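Local coordinates for ABC-type transport system, molybdenum-specific extracellular solute-binding protein (Clostridium difficile, PDB 4KD5) that probably captures molybdate or tungstate outside the cell as the substrate-binding component of an ABC transporter, at residues G124-L136 and E182-Y194. Sequence-based numbering, arbitrary orientation.
Sequences GKYADEVLTNLNL and EKTDEKTHSPITY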
loop_
_atom_site.group_PDB
_atom_site.type_symbol
_atom_site.label_atom_id
_atom_site.label_comp_id
_atom_site.label_asym_id
_atom_site.label_seq_id
_atom_site.Cartn_x
_atom_site.Cartn_y
_atom_site.Cartn_z
ATOM N N GLY A 124 -17.937 -35.355 -6.334
ATOM C CA GLY A 124 -17.952 -36.809 -6.366
ATOM C C GLY A 124 -16.691 -37.380 -5.747
ATOM O O GLY A 124 -16.728 -38.408 -5.072
ATOM N N LYS A 125 -15.571 -36.701 -5.977
ATOM C CA LYS A 125 -14.292 -37.103 -5.405
ATOM C C LYS A 125 -14.323 -37.040 -3.878
ATOM O O LYS A 125 -13.729 -37.879 -3.205
ATOM C CB LYS A 125 -13.173 -36.219 -5.957
ATOM C CG LYS A 125 -11.791 -36.528 -5.409
ATOM C CD LYS A 125 -10.729 -35.625 -6.035
ATOM C CE LYS A 125 -10.604 -34.288 -5.309
ATOM N NZ LYS A 125 -9.684 -34.344 -4.133
ATOM N N TYR A 126 -15.028 -36.052 -3.334
ATOM C CA TYR A 126 -15.117 -35.903 -1.884
ATOM C C TYR A 126 -16.197 -36.803 -1.294
ATOM O O TYR A 126 -16.097 -37.230 -0.147
ATOM C CB TYR A 126 -15.337 -34.434 -1.490
ATOM C CG TYR A 126 -14.118 -33.566 -1.699
ATOM C CD1 TYR A 126 -13.030 -33.653 -0.848
ATOM C CD2 TYR A 126 -14.062 -32.655 -2.741
ATOM C CE1 TYR A 126 -11.912 -32.863 -1.033
ATOM C CE2 TYR A 126 -12.950 -31.859 -2.938
ATOM C CZ TYR A 126 -11.879 -31.968 -2.078
ATOM O OH TYR A 126 -10.769 -31.182 -2.262
ATOM N N ALA A 127 -17.230 -37.082 -2.081
ATOM C CA ALA A 127 -18.251 -38.042 -1.673
ATOM C C ALA A 127 -17.626 -39.426 -1.546
ATOM O O ALA A 127 -17.956 -40.187 -0.638
ATOM C CB ALA A 127 -19.387 -38.070 -2.665
ATOM N N ASP A 128 -16.724 -39.744 -2.468
ATOM C CA ASP A 128 -16.014 -41.014 -2.441
ATOM C C ASP A 128 -15.145 -41.121 -1.193
ATOM O O ASP A 128 -15.044 -42.191 -0.595
ATOM C CB ASP A 128 -15.146 -41.164 -3.689
ATOM C CG ASP A 128 -14.379 -42.466 -3.708
ATOM O OD1 ASP A 128 -13.226 -42.492 -3.234
ATOM O OD2 ASP A 128 -14.931 -43.469 -4.198
ATOM N N GLU A 129 -14.528 -40.011 -0.799
ATOM C CA GLU A 129 -13.707 -39.986 0.408
ATOM C C GLU A 129 -14.531 -40.279 1.657
ATOM O O GLU A 129 -14.140 -41.107 2.482
ATOM C CB GLU A 129 -12.997 -38.640 0.562
ATOM C CG GLU A 129 -11.840 -38.426 -0.385
ATOM C CD GLU A 129 -10.931 -37.300 0.066
ATOM O OE1 GLU A 129 -10.586 -37.266 1.265
ATOM O OE2 GLU A 129 -10.565 -36.450 -0.774
ATOM N N VAL A 130 -15.665 -39.593 1.790
ATOM C CA VAL A 130 -16.559 -39.785 2.931
ATOM C C VAL A 130 -17.015 -41.239 3.064
ATOM O O VAL A 130 -16.858 -41.853 4.118
ATOM C CB VAL A 130 -17.793 -38.860 2.834
ATOM C CG1 VAL A 130 -18.797 -39.188 3.923
ATOM C CG2 VAL A 130 -17.378 -37.403 2.928
ATOM N N LEU A 131 -17.565 -41.785 1.985
ATOM C CA LEU A 131 -18.077 -43.153 1.986
ATOM C C LEU A 131 -16.967 -44.179 2.236
ATOM O O LEU A 131 -17.194 -45.202 2.878
ATOM C CB LEU A 131 -18.815 -43.451 0.676
ATOM C CG LEU A 131 -20.000 -42.547 0.331
ATOM C CD1 LEU A 131 -20.638 -42.956 -0.986
ATOM C CD2 LEU A 131 -21.039 -42.568 1.434
ATOM N N THR A 132 -15.768 -43.890 1.734
ATOM C CA THR A 132 -14.596 -44.736 1.966
ATOM C C THR A 132 -14.196 -44.725 3.443
ATOM O O THR A 132 -14.088 -45.775 4.077
ATOM C CB THR A 132 -13.401 -44.271 1.110
ATOM O OG1 THR A 132 -13.725 -44.412 -0.281
ATOM C CG2 THR A 132 -12.156 -45.081 1.421
ATOM N N ASN A 133 -13.978 -43.530 3.979
ATOM C CA ASN A 133 -13.578 -43.363 5.369
ATOM C C ASN A 133 -14.614 -43.853 6.381
ATOM O O ASN A 133 -14.257 -44.323 7.454
ATOM C CB ASN A 133 -13.213 -41.898 5.632
ATOM C CG ASN A 133 -11.921 -41.487 4.962
ATOM O OD1 ASN A 133 -11.315 -42.262 4.223
ATOM N ND2 ASN A 133 -11.492 -40.252 5.218
ATOM N N LEU A 134 -15.891 -43.736 6.033
ATOM C CA LEU A 134 -16.971 -44.212 6.894
ATOM C C LEU A 134 -17.279 -45.698 6.657
ATOM O O LEU A 134 -18.217 -46.242 7.245
ATOM C CB LEU A 134 -18.241 -43.377 6.706
ATOM C CG LEU A 134 -18.240 -41.963 7.274
ATOM C CD1 LEU A 134 -19.513 -41.230 6.893
ATOM C CD2 LEU A 134 -18.111 -42.003 8.779
ATOM N N ASN A 135 -16.486 -46.336 5.795
ATOM C CA ASN A 135 -16.626 -47.759 5.490
ATOM C C ASN A 135 -18.009 -48.116 4.946
ATOM O O ASN A 135 -18.555 -49.169 5.255
ATOM C CB ASN A 135 -16.308 -48.603 6.727
ATOM C CG ASN A 135 -15.141 -48.056 7.525
ATOM O OD1 ASN A 135 -14.063 -47.813 6.985
ATOM N ND2 ASN A 135 -15.360 -47.835 8.817
ATOM N N LEU A 136 -18.561 -47.228 4.127
ATOM C CA LEU A 136 -19.897 -47.407 3.578
ATOM C C LEU A 136 -19.861 -47.644 2.076
ATOM O O LEU A 136 -20.880 -47.972 1.471
ATOM C CB LEU A 136 -20.768 -46.187 3.886
ATOM C CG LEU A 136 -21.078 -45.877 5.346
ATOM C CD1 LEU A 136 -21.995 -44.671 5.460
ATOM C CD2 LEU A 136 -21.714 -47.076 6.003
ATOM N N GLU A 182 -28.173 -33.278 6.251
ATOM C CA GLU A 182 -27.075 -33.291 7.207
ATOM C C GLU A 182 -25.774 -32.929 6.503
ATOM O O GLU A 182 -25.588 -33.251 5.327
ATOM C CB GLU A 182 -26.955 -34.675 7.856
ATOM C CG GLU A 182 -25.987 -34.733 9.030
ATOM C CD GLU A 182 -25.877 -36.124 9.634
ATOM O OE1 GLU A 182 -24.862 -36.398 10.307
ATOM O OE2 GLU A 182 -26.805 -36.940 9.447
ATOM N N LYS A 183 -24.877 -32.255 7.215
ATOM C CA LYS A 183 -23.564 -31.952 6.667
ATOM C C LYS A 183 -22.581 -33.026 7.111
ATOM O O LYS A 183 -22.526 -33.366 8.292
ATOM C CB LYS A 183 -23.088 -30.573 7.128
ATOM C CG LYS A 183 -24.110 -29.463 6.905
ATOM C CD LYS A 183 -23.469 -28.080 6.913
ATOM C CE LYS A 183 -24.487 -27.001 6.566
ATOM N NZ LYS A 183 -23.853 -25.669 6.355
ATOM N N THR A 184 -21.815 -33.563 6.165
ATOM C CA THR A 184 -20.822 -34.582 6.487
ATOM C C THR A 184 -19.788 -34.009 7.442
ATOM O O THR A 184 -19.447 -32.829 7.357
ATOM C CB THR A 184 -20.121 -35.150 5.227
ATOM O OG1 THR A 184 -19.294 -34.145 4.630
ATOM C CG2 THR A 184 -21.146 -35.636 4.215
ATOM N N ASP A 185 -19.287 -34.843 8.333
ATOM C CA ASP A 185 -18.256 -34.434 9.257
ATOM C C ASP A 185 -17.012 -34.068 8.470
ATOM O O ASP A 185 -16.625 -34.762 7.549
ATOM C CB ASP A 185 -17.952 -35.582 10.211
ATOM C CG ASP A 185 -17.336 -35.119 11.501
ATOM O OD1 ASP A 185 -16.661 -34.075 11.504
ATOM O OD2 ASP A 185 -17.521 -35.803 12.523
ATOM N N GLU A 186 -16.376 -32.978 8.855
ATOM C CA GLU A 186 -15.179 -32.505 8.164
ATOM C C GLU A 186 -13.993 -33.456 8.320
ATOM O O GLU A 186 -13.117 -33.506 7.458
ATOM C CB GLU A 186 -14.808 -31.102 8.655
ATOM C CG GLU A 186 -15.840 -30.030 8.337
ATOM C CD GLU A 186 -15.263 -28.901 7.501
ATOM O OE1 GLU A 186 -15.975 -27.898 7.280
ATOM O OE2 GLU A 186 -14.099 -29.020 7.063
ATOM N N LYS A 187 -13.977 -34.206 9.419
ATOM C CA LYS A 187 -12.917 -35.177 9.701
ATOM C C LYS A 187 -12.852 -36.294 8.662
ATOM O O LYS A 187 -11.851 -37.002 8.561
ATOM C CB LYS A 187 -13.146 -35.830 11.069
ATOM C CG LYS A 187 -13.152 -34.897 12.273
ATOM C CD LYS A 187 -13.723 -35.626 13.497
ATOM C CE LYS A 187 -13.558 -34.831 14.788
ATOM N NZ LYS A 187 -12.164 -34.874 15.313
ATOM N N THR A 188 -13.930 -36.451 7.900
ATOM C CA THR A 188 -14.108 -37.608 7.025
ATOM C C THR A 188 -13.627 -37.412 5.582
ATOM O O THR A 188 -13.762 -38.321 4.761
ATOM C CB THR A 188 -15.579 -38.067 7.009
ATOM O OG1 THR A 188 -16.394 -37.036 6.441
ATOM C CG2 THR A 188 -16.060 -38.357 8.419
ATOM N N HIS A 189 -13.083 -36.235 5.274
ATOM C CA HIS A 189 -12.586 -35.949 3.924
ATOM C C HIS A 189 -11.544 -34.830 3.885
ATOM O O HIS A 189 -11.430 -34.038 4.822
ATOM C CB HIS A 189 -13.748 -35.610 2.979
ATOM C CG HIS A 189 -14.427 -34.335 3.291
ATOM N ND1 HIS A 189 -15.468 -34.235 4.243
ATOM C CD2 HIS A 189 -14.277 -33.074 2.823
ATOM C CE1 HIS A 189 -15.867 -33.004 4.305
ATOM N NE2 HIS A 189 -15.183 -32.260 3.473
ATOM N N SER A 190 -10.782 -34.780 2.793
ATOM C CA SER A 190 -9.783 -33.735 2.582
ATOM C C SER A 190 -10.467 -32.371 2.527
ATOM O O SER A 190 -11.564 -32.251 1.981
ATOM C CB SER A 190 -9.034 -33.994 1.276
ATOM O OG SER A 190 -7.996 -33.055 1.077
ATOM N N PRO A 191 -9.823 -31.339 3.097
ATOM C CA PRO A 191 -10.409 -29.992 3.140
ATOM C C PRO A 191 -10.807 -29.484 1.756
ATOM O O PRO A 191 -9.997 -29.530 0.825
ATOM C CB PRO A 191 -9.265 -29.138 3.692
ATOM C CG PRO A 191 -8.458 -30.089 4.507
ATOM C CD PRO A 191 -8.510 -31.390 3.763
ATOM N N ILE A 192 -12.048 -29.020 1.632
ATOM C CA ILE A 192 -12.543 -28.433 0.392
ATOM C C ILE A 192 -12.358 -26.917 0.468
ATOM O O ILE A 192 -13.289 -26.189 0.805
ATOM C CB ILE A 192 -14.033 -28.766 0.176
ATOM C CG1 ILE A 192 -14.299 -30.249 0.455
ATOM C CG2 ILE A 192 -14.472 -28.404 -1.237
ATOM C CD1 ILE A 192 -15.753 -30.671 0.288
ATOM N N THR A 193 -11.155 -26.444 0.148
ATOM C CA THR A 193 -10.800 -25.044 0.380
ATOM C C THR A 193 -10.550 -24.244 -0.893
ATOM O O THR A 193 -10.176 -24.795 -1.926
ATOM C CB THR A 193 -9.572 -24.917 1.294
ATOM O OG1 THR A 193 -8.414 -25.405 0.612
ATOM C CG2 THR A 193 -9.773 -25.703 2.568
ATOM N N TYR A 194 -10.739 -22.932 -0.792
ATOM C CA TYR A 194 -10.458 -22.026 -1.893
ATOM C C TYR A 194 -9.356 -21.059 -1.471
ATOM O O TYR A 194 -9.603 -20.126 -0.703
ATOM C CB TYR A 194 -11.728 -21.267 -2.307
ATOM C CG TYR A 194 -12.881 -22.162 -2.727
ATOM C CD1 TYR A 194 -13.672 -22.800 -1.781
ATOM C CD2 TYR A 194 -13.182 -22.362 -4.067
ATOM C CE1 TYR A 194 -14.722 -23.620 -2.157
ATOM C CE2 TYR A 194 -14.235 -23.180 -4.454
ATOM C CZ TYR A 194 -15.002 -23.806 -3.492
ATOM O OH TYR A 194 -16.048 -24.619 -3.862
HETATM O O HOH W 1 -8.600 -31.495 -0.764
#
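Ile192 packs over one face of the Tyr126 phenol, its CG1 3.7 Å from the ring centroid and only 4° off the ring normal, a CH-pi contact over the middle of the face. CD1 reaches toward the CG side of the ring and CG2 toward CE2, so that the three carbons are spread over that one face. The His189 imidazole meets the same tyrosine obliquely, the planes at 74°. Its ND1 comes within 3.9 Å of CG2 of Val130, a methyl that also packs on OG1 of Thr188. Thr188 OG1 sits between its own backbone N and carbonyl carbon (chi1 64°) and from there donates to Asp185 O at 2.5 Å, bracing the short 3-10 turn 186-188.

Toward solvent the fit is looser and more polar. The extended Glu129 chain brings OE1 to the backbone N of Ser190 at 2.9 Å, the N-H arriving from above the carboxylate plane. A water in the plane of the Tyr126 ring joins the tyrosine OH to Ser190 OG and donates to Pro191 O. Just past the helix end, Leu134 CD2 merely grazes Thr188 CG2 at 4.2 Å.

The contact thus lays the loop joining strands 178-183 and 193-198 along helix 122-133. Tyr126, which also touches a bound 2-butanol, and Ile192 both meet Tyr168 of strand 164-168, predicted to belong to the molybdate site. Val130 rests on Leu89 of strand 82-94, and Leu89 O is hydrogen-bonded to Thr184 OG1.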